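Local coordinates for branched-chain-amino-acid aminotransferase (Pseudomonas sp. UW4, PDB 6JIF), which catalyses pyridoxal-phosphate-dependent transfer of amino groups between branched-chain amino acids and 2-oxo acids, as a branched-chain aminotransferase of the class IV family, at residues S44-N48 and G49-K53; A100-M103 and Q104-A108; P265-T268 and R269-I273. All blocks are in the same frame, centred on the assembly; numbering follows the deposited sequence.

The three contacts come in series along the chain; the first lies at the surface, the other two at the cofactor. Contact 1 (44-53) is the turn of the hairpin formed by strands 41-47 and 50-57, at one edge of the seven-stranded antiparallel sheet. Contact 2 (100-108) lies on helix 96-109, its centre about 17 Å from that of contact 1, with nearest atoms about 6 Å apart. Contact 3 (265-273) begins helix 267-278; its centre is about 16 Å from the centre of contact 2 and about 31 Å from that of contact 1. Contacts 2 and 3 touch through Arg-102 and Pro-265 and both hold the phosphate of pyridoxal phosphate, whereas contact 1 is remote from the cofactor.

Contact 1: residues S44-N48 and G49-K53; sequences SYFRN and GEWDK
A local hairpin contact on the protein surface, built round Phe-46 and Trp-51, closes strands 41-47 and 50-57 at the edge of the seven-stranded antiparallel sheet. These two residues form a non-hydrogen-bonded pair, and their side chains share one face of the sheet. CB of Phe-46 lies over the six-membered ring of Trp-51, 3.5 Å from its centroid and 15° off the normal, a CH-pi contact. With CG anti to the backbone N (chi1 -174°), the Phe-46 ring presents its edge to the indole face: the T-shaped pair has planes at 74° and 4.9 Å between the Phe-46 and five-membered Trp-51 ring centroids. The far tip of the Phe-46 ring, CZ, reaches the turn and lies 3.3 Å from Gly-49 C. That turn is a type I' beta turn from Arg-47 to Glu-50, a two-residue hairpin link with positive phi at Asn-48 and Gly-49. Reciprocal backbone bonds join Arg-47 and Glu-50, with N of Arg-47 3.0 Å from O of Glu-50. Farther from the turn, the Asp-52 carboxylate takes two bonds, both from above its plane: OD1 from Ser-44 OG at 2.7 Å and OD2 from Tyr-45 N at 2.9 Å. Asp-52 OD1 also accepts from Gly-54 N, while Trp-51 NE1 donates to Gln-114 O and the indole packs on Pro-113, Val-115 and Phe-167.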
loop_
_atom_site.group_PDB
_atom_site.type_symbol
_atom_site.label_atom_id
_atom_site.label_comp_id
_atom_site.label_asym_id
_atom_site.label_seq_id
_atom_site.Cartn_x
_atom_site.Cartn_y
_atom_site.Cartn_z
ATOM N N SER B 44 17.637 11.742 7.083
ATOM C CA SER B 44 18.184 11.069 8.254
ATOM C C SER B 44 18.044 9.559 8.078
ATOM O O SER B 44 16.997 9.081 7.658
ATOM C CB SER B 44 17.468 11.575 9.526
ATOM O OG SER B 44 17.840 10.800 10.678
ATOM N N TYR B 45 19.091 8.793 8.405
ATOM C CA TYR B 45 19.055 7.336 8.236
ATOM C C TYR B 45 18.884 6.619 9.570
ATOM O O TYR B 45 19.486 7.001 10.570
ATOM C CB TYR B 45 20.346 6.825 7.578
ATOM C CG TYR B 45 20.521 7.257 6.142
ATOM C CD1 TYR B 45 21.148 8.456 5.827
ATOM C CD2 TYR B 45 20.094 6.450 5.111
ATOM C CE1 TYR B 45 21.315 8.844 4.501
ATOM C CE2 TYR B 45 20.256 6.816 3.790
ATOM C CZ TYR B 45 20.857 8.017 3.483
ATOM O OH TYR B 45 21.021 8.385 2.146
ATOM N N PHE B 46 18.087 5.554 9.589
ATOM C CA PHE B 46 18.038 4.683 10.757
ATOM C C PHE B 46 18.833 3.432 10.422
ATOM O O PHE B 46 18.501 2.717 9.461
ATOM C CB PHE B 46 16.599 4.385 11.144
ATOM C CG PHE B 46 16.444 3.592 12.435
ATOM C CD1 PHE B 46 16.544 2.175 12.437
ATOM C CD2 PHE B 46 16.114 4.230 13.611
ATOM C CE1 PHE B 46 16.374 1.435 13.610
ATOM C CE2 PHE B 46 15.940 3.492 14.784
ATOM C CZ PHE B 46 16.064 2.087 14.778
ATOM N N ARG B 47 19.889 3.187 11.210
ATOM C CA ARG B 47 20.769 2.033 11.081
ATOM C C ARG B 47 21.206 1.596 12.466
ATOM O O ARG B 47 21.414 2.437 13.347
ATOM C CB ARG B 47 22.042 2.331 10.280
ATOM C CG ARG B 47 21.828 2.769 8.854
ATOM C CD ARG B 47 23.172 3.054 8.205
ATOM N NE ARG B 47 23.039 3.245 6.767
ATOM C CZ ARG B 47 23.345 4.368 6.127
ATOM N NH1 ARG B 47 23.826 5.408 6.808
ATOM N NH2 ARG B 47 23.179 4.439 4.807
ATOM N N ASN B 48 21.354 0.282 12.646
ATOM C CA ASN B 48 21.913 -0.257 13.887
ATOM C C ASN B 48 21.174 0.274 15.114
ATOM O O ASN B 48 21.790 0.681 16.107
ATOM C CB ASN B 48 23.403 0.064 13.968
ATOM C CG ASN B 48 24.162 -0.365 12.721
ATOM O OD1 ASN B 48 24.178 -1.548 12.358
ATOM N ND2 ASN B 48 24.789 0.595 12.051
ATOM N N GLY B 49 19.843 0.345 15.015
ATOM C CA GLY B 49 19.007 0.698 16.144
ATOM C C GLY B 49 18.891 2.173 16.455
ATOM O O GLY B 49 18.361 2.517 17.516
ATOM N N GLU B 50 19.361 3.064 15.580
ATOM C CA GLU B 50 19.331 4.475 15.921
ATOM C C GLU B 50 19.201 5.341 14.686
ATOM O O GLU B 50 19.702 4.982 13.611
ATOM C CB GLU B 50 20.585 4.929 16.631
ATOM C CG GLU B 50 20.736 4.427 18.025
ATOM C CD GLU B 50 22.133 4.699 18.511
ATOM O OE1 GLU B 50 22.394 5.869 18.906
ATOM O OE2 GLU B 50 22.971 3.759 18.457
ATOM N N TRP B 51 18.565 6.504 14.880
ATOM C CA TRP B 51 18.586 7.572 13.887
ATOM C C TRP B 51 19.910 8.311 13.964
ATOM O O TRP B 51 20.476 8.516 15.052
ATOM C CB TRP B 51 17.440 8.576 14.091
ATOM C CG TRP B 51 16.055 8.032 13.790
ATOM C CD1 TRP B 51 15.102 7.719 14.701
ATOM C CD2 TRP B 51 15.507 7.725 12.520
ATOM N NE1 TRP B 51 13.980 7.249 14.090
ATOM C CE2 TRP B 51 14.190 7.249 12.740
ATOM C CE3 TRP B 51 15.968 7.837 11.216
ATOM C CZ2 TRP B 51 13.359 6.832 11.717
ATOM C CZ3 TRP B 51 15.122 7.433 10.189
ATOM C CH2 TRP B 51 13.827 6.950 10.446
ATOM N N ASP B 52 20.428 8.687 12.806
ATOM C CA ASP B 52 21.589 9.553 12.803
ATOM C C ASP B 52 21.165 10.965 13.184
ATOM O O ASP B 52 20.010 11.234 13.509
ATOM C CB ASP B 52 22.306 9.495 11.458
ATOM C CG ASP B 52 21.466 10.018 10.315
ATOM O OD1 ASP B 52 20.582 10.872 10.518
ATOM O OD2 ASP B 52 21.726 9.592 9.180
ATOM N N LYS B 53 22.101 11.896 13.125
ATOM C CA LYS B 53 21.714 13.224 13.563
ATOM C C LYS B 53 21.000 14.000 12.478
ATOM O O LYS B 53 20.425 15.043 12.765
ATOM C CB LYS B 53 22.951 13.991 14.027
ATOM C CG LYS B 53 23.289 13.769 15.494
ATOM C CD LYS B 53 23.564 12.292 15.801
ATOM C CE LYS B 53 23.768 12.023 17.297
ATOM N NZ LYS B 53 24.471 13.181 17.944
#

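Contact 2: residues A100-M103 and Q104-A108; sequences ALRM and QRSCA. With PLP (pyridoxal-5'-phosphate), chain D.
The phosphate site of the pyridoxal-phosphate pocket is served here by Arg-102, which projects from helix 96-109 and packs beside Arg-105 one turn later. The guanidinium of Arg-102 meets the phosphate at its edge, with phosphorus near the guanidinium plane. NH1 donates to PLP O2P at 2.7 Å with an N-H...O angle of 152°, whereas the bond from NH2 to the same O2P, at 3.0 Å, is weak. Two N-H groups of one flat group thus converge on a single oxygen. The chain leaves the helix with CG anti to the backbone N (chi1 -172°) and bends at chi3 before it reaches the cofactor. Glu-79 forms a salt bridge with NH2, and Pro-265 O accepts from NH1; these second-shell partners should restrict rotation of the guanidinium, and Glu-79 and the phosphate together may balance its charge.

Arg-105 folds back over the preceding turn. One face of its guanidinium lies over CA of Arg-102, offset toward the rim, and its NH2 lies 3.6 Å from Arg-102 CG, so the aliphatic part of one arginine packs against the flat end of the other. The two guanidinium planes are 76° apart. Gln-104 likewise folds back along the preceding turn, its OE1 3.6 Å from Leu-101 CD2, while NE2 is bonded to Val-115 O and Thr-117 OG1. Regular i to i+4 backbone bonds carry the helix, among them Ser-106 N to Arg-102 O at 2.9 Å. Ser-106 OG is hydrogen-bonded to Lys-204 N. Met-103 and Cys-107 pack against Cys-77 of strand 76-85 and Val-150 of strand 143-153, while Ala-100 and Met-103 also meet Phe-120 of helix 117-130.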
loop_
_atom_site.group_PDB
_atom_site.type_symbol
_atom_site.label_atom_id
_atom_site.label_comp_id
_atom_site.label_asym_id
_atom_site.label_seq_id
_atom_site.Cartn_x
_atom_site.Cartn_y
_atom_site.Cartn_z
ATOM N N ALA B 100 3.628 14.728 14.239
ATOM C CA ALA B 100 4.579 13.811 14.876
ATOM C C ALA B 100 3.855 12.641 15.522
ATOM O O ALA B 100 4.260 11.491 15.353
ATOM C CB ALA B 100 5.434 14.514 15.926
ATOM N N LEU B 101 2.774 12.918 16.254
ATOM C CA LEU B 101 2.045 11.843 16.932
ATOM C C LEU B 101 1.469 10.858 15.914
ATOM O O LEU B 101 1.567 9.628 16.057
ATOM C CB LEU B 101 0.921 12.430 17.809
ATOM C CG LEU B 101 1.421 13.174 19.066
ATOM C CD1 LEU B 101 0.390 14.184 19.688
ATOM C CD2 LEU B 101 1.916 12.196 20.161
ATOM N N ARG B 102 0.851 11.396 14.864
ATOM C CA ARG B 102 0.253 10.508 13.886
ATOM C C ARG B 102 1.312 9.687 13.177
ATOM O O ARG B 102 1.089 8.515 12.867
ATOM C CB ARG B 102 -0.595 11.276 12.864
ATOM C CG ARG B 102 -1.367 10.287 11.961
ATOM C CD ARG B 102 -2.470 11.092 11.159
ATOM N NE ARG B 102 -1.815 12.090 10.290
ATOM C CZ ARG B 102 -2.444 13.099 9.686
ATOM N NH1 ARG B 102 -3.730 13.244 9.889
ATOM N NH2 ARG B 102 -1.782 13.934 8.877
ATOM N N MET B 103 2.455 10.286 12.870
ATOM C CA MET B 103 3.449 9.499 12.179
ATOM C C MET B 103 4.012 8.423 13.095
ATOM O O MET B 103 4.388 7.357 12.620
ATOM C CB MET B 103 4.560 10.389 11.623
ATOM C CG MET B 103 5.221 9.763 10.380
ATOM S SD MET B 103 6.524 10.767 9.618
ATOM C CE MET B 103 7.760 10.490 10.901
ATOM N N GLN B 104 4.118 8.701 14.397
ATOM C CA GLN B 104 4.517 7.632 15.314
ATOM C C GLN B 104 3.551 6.457 15.212
ATOM O O GLN B 104 3.973 5.292 15.179
ATOM C CB GLN B 104 4.617 8.175 16.740
ATOM C CG GLN B 104 5.745 9.212 16.906
ATOM C CD GLN B 104 5.565 10.212 18.026
ATOM O OE1 GLN B 104 4.619 10.134 18.844
ATOM N NE2 GLN B 104 6.493 11.167 18.092
ATOM N N ARG B 105 2.245 6.746 15.101
ATOM C CA ARG B 105 1.314 5.635 15.007
ATOM C C ARG B 105 1.427 4.937 13.640
ATOM O O ARG B 105 1.314 3.713 13.576
ATOM C CB ARG B 105 -0.103 6.134 15.300
ATOM C CG ARG B 105 -0.163 6.986 16.595
ATOM C CD ARG B 105 -1.596 7.188 17.073
ATOM N NE ARG B 105 -2.439 7.748 16.011
ATOM C CZ ARG B 105 -2.667 9.061 15.873
ATOM N NH1 ARG B 105 -2.132 9.924 16.735
ATOM N NH2 ARG B 105 -3.406 9.517 14.876
ATOM N N SER B 106 1.632 5.688 12.529
ATOM C CA SER B 106 1.744 5.012 11.220
ATOM C C SER B 106 3.013 4.137 11.154
ATOM O O SER B 106 3.009 2.989 10.661
ATOM C CB SER B 106 1.781 6.044 10.085
ATOM O OG SER B 106 0.652 6.930 10.176
ATOM N N CYS B 107 4.114 4.668 11.683
ATOM C CA CYS B 107 5.345 3.895 11.778
ATOM C C CYS B 107 5.104 2.632 12.576
ATOM O O CYS B 107 5.498 1.549 12.155
ATOM C CB CYS B 107 6.444 4.741 12.462
ATOM S SG CYS B 107 7.224 5.937 11.341
ATOM N N ALA B 108 4.417 2.745 13.721
ATOM C CA ALA B 108 4.243 1.548 14.542
ATOM C C ALA B 108 3.420 0.515 13.819
ATOM O O ALA B 108 3.720 -0.681 13.890
ATOM C CB ALA B 108 3.585 1.875 15.871
HETATM N N1 PLP D . -8.536 11.569 5.009
HETATM C C2 PLP D . -7.573 10.806 4.420
HETATM C C2A PLP D . -8.009 9.497 3.842
HETATM C C3 PLP D . -6.239 11.215 4.424
HETATM O O3 PLP D . -5.279 10.404 3.875
HETATM C C4 PLP D . -5.889 12.464 5.001
HETATM C C4A PLP D . -4.438 12.860 5.207
HETATM C C5 PLP D . -6.930 13.220 5.573
HETATM C C6 PLP D . -8.209 12.749 5.576
HETATM C C5A PLP D . -6.760 14.588 6.157
HETATM O O4P PLP D . -5.791 14.596 7.136
HETATM P P PLP D . -5.155 15.996 7.563
HETATM O O1P PLP D . -6.252 16.951 7.967
HETATM O O2P PLP D . -4.307 15.592 8.779
HETATM O O3P PLP D . -4.347 16.614 6.426
#

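Contact 3: residues P265-T268 and R269-I273; sequences PGIT and RLSLI. With PLP (pyridoxal-5'-phosphate), chain D.
Ile-267 and Thr-268 open a helix whose first turn is stitched to residues 270-272, and their backbone N-H groups point at the cofactor phosphate. Ile-267 N donates to PLP O2P at 2.8 Å with an N-H...O angle of 168°. Both donors of Thr-268 converge on PLP O1P: N at 2.9 Å, and OG1 at 2.8 Å. Thr-268 OG1 sits anti to the carbonyl carbon (chi1 -45°), which keeps the hydroxyl on the same side as its own N-H and allows this joint grip. Gly-266, at the N-cap, passes close to the cofactor, its CA 3.5 Å from PLP O4P. The arrangement is an anion site at a helix N-terminus, within the beta-alpha-beta unit of strand 255-258, helix 267-278 and strand 284-287; the helix dipole would be expected to add to the attraction for the phosphate.

In the next shell, Gly-266 O receives Leu-270 N, and a water donates to the same oxygen while accepting from Arg-269 NH2. The Arg-269 chain, bent at chi3 (85°), brings one guanidinium face over the Pro-265 to Gly-266 peptide, Gly-266 N lying over its centre and NH2 coming 3.4 Å from Pro-265 CA. Ile-267 O takes two bonds from Ser-271, from N and from OG, each at 2.9 Å and from opposite faces of the carbonyl plane. Ser-271 OG is also hydrogen-bonded to Arg-95 NH1, and Leu-272 packs on Phe-255 and Cys-303.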
loop_
_atom_site.group_PDB
_atom_site.type_symbol
_atom_site.label_atom_id
_atom_site.label_comp_id
_atom_site.label_asym_id
_atom_site.label_seq_id
_atom_site.Cartn_x
_atom_site.Cartn_y
_atom_site.Cartn_z
ATOM N N PRO B 265 -7.584 9.727 11.003
ATOM C CA PRO B 265 -7.857 10.804 11.961
ATOM C C PRO B 265 -7.148 12.095 11.576
ATOM O O PRO B 265 -5.965 12.253 11.858
ATOM C CB PRO B 265 -7.320 10.253 13.298
ATOM C CG PRO B 265 -6.441 9.119 12.896
ATOM C CD PRO B 265 -6.882 8.583 11.612
ATOM N N GLY B 266 -7.837 12.971 10.849
ATOM C CA GLY B 266 -7.169 14.126 10.282
ATOM C C GLY B 266 -6.918 15.203 11.311
ATOM O O GLY B 266 -7.676 15.355 12.274
ATOM N N ILE B 267 -5.829 15.946 11.096
ATOM C CA ILE B 267 -5.495 17.092 11.966
ATOM C C ILE B 267 -6.379 18.314 11.659
ATOM O O ILE B 267 -6.762 19.052 12.563
ATOM C CB ILE B 267 -4.001 17.414 11.804
ATOM C CG1 ILE B 267 -3.161 16.194 12.289
ATOM C CG2 ILE B 267 -3.563 18.653 12.629
ATOM C CD1 ILE B 267 -1.737 16.241 11.777
ATOM N N THR B 268 -6.733 18.527 10.392
ATOM C CA THR B 268 -7.694 19.587 10.095
ATOM C C THR B 268 -9.014 19.283 10.757
ATOM O O THR B 268 -9.594 20.154 11.403
ATOM C CB THR B 268 -7.843 19.756 8.588
ATOM O OG1 THR B 268 -6.534 19.752 7.981
ATOM C CG2 THR B 268 -8.635 21.080 8.218
ATOM N N ARG B 269 -9.473 18.028 10.682
ATOM C CA ARG B 269 -10.710 17.662 11.361
ATOM C C ARG B 269 -10.636 17.916 12.861
ATOM O O ARG B 269 -11.573 18.448 13.465
ATOM C CB ARG B 269 -11.029 16.183 11.092
ATOM C CG ARG B 269 -12.245 15.705 11.857
ATOM C CD ARG B 269 -12.391 14.159 11.687
ATOM N NE ARG B 269 -11.580 13.449 12.666
ATOM C CZ ARG B 269 -11.433 12.126 12.719
ATOM N NH1 ARG B 269 -12.038 11.333 11.833
ATOM N NH2 ARG B 269 -10.683 11.580 13.665
ATOM N N LEU B 270 -9.543 17.486 13.492
ATOM C CA LEU B 270 -9.360 17.730 14.915
ATOM C C LEU B 270 -9.383 19.220 15.233
ATOM O O LEU B 270 -9.965 19.641 16.241
ATOM C CB LEU B 270 -8.031 17.115 15.348
ATOM C CG LEU B 270 -7.695 17.315 16.828
ATOM C CD1 LEU B 270 -8.633 16.427 17.626
ATOM C CD2 LEU B 270 -6.222 16.915 17.142
ATOM N N SER B 271 -8.739 20.020 14.381
ATOM C CA SER B 271 -8.698 21.455 14.580
ATOM C C SER B 271 -10.083 22.064 14.469
ATOM O O SER B 271 -10.448 22.953 15.246
ATOM C CB SER B 271 -7.722 22.070 13.570
ATOM O OG SER B 271 -6.379 21.616 13.838
ATOM N N LEU B 272 -10.849 21.658 13.446
ATOM C CA LEU B 272 -12.217 22.162 13.300
ATOM C C LEU B 272 -13.086 21.727 14.475
ATOM O O LEU B 272 -13.921 22.500 14.953
ATOM C CB LEU B 272 -12.809 21.668 11.963
ATOM C CG LEU B 272 -12.154 22.257 10.706
ATOM C CD1 LEU B 272 -12.714 21.666 9.419
ATOM C CD2 LEU B 272 -12.384 23.795 10.713
ATOM N N ILE B 273 -12.920 20.489 14.960
ATOM C CA ILE B 273 -13.700 20.048 16.122
ATOM C C ILE B 273 -13.404 20.939 17.315
ATOM O O ILE B 273 -14.319 21.390 18.018
ATOM C CB ILE B 273 -13.453 18.555 16.424
ATOM C CG1 ILE B 273 -14.145 17.687 15.362
ATOM C CG2 ILE B 273 -13.949 18.168 17.836
ATOM C CD1 ILE B 273 -13.729 16.218 15.354
HETATM N N1 PLP D . -8.536 11.569 5.009
HETATM C C2 PLP D . -7.573 10.806 4.420
HETATM C C2A PLP D . -8.009 9.497 3.842
HETATM C C3 PLP D . -6.239 11.215 4.424
HETATM O O3 PLP D . -5.279 10.404 3.875
HETATM C C4 PLP D . -5.889 12.464 5.001
HETATM C C4A PLP D . -4.438 12.860 5.207
HETATM C C5 PLP D . -6.930 13.220 5.573
HETATM C C6 PLP D . -8.209 12.749 5.576
HETATM C C5A PLP D . -6.760 14.588 6.157
HETATM O O4P PLP D . -5.791 14.596 7.136
HETATM P P PLP D . -5.155 15.996 7.563
HETATM O O1P PLP D . -6.252 16.951 7.967
HETATM O O2P PLP D . -4.307 15.592 8.779
HETATM O O3P PLP D . -4.347 16.614 6.426
HETATM O O HOH W 1 -8.532 13.559 14.241
#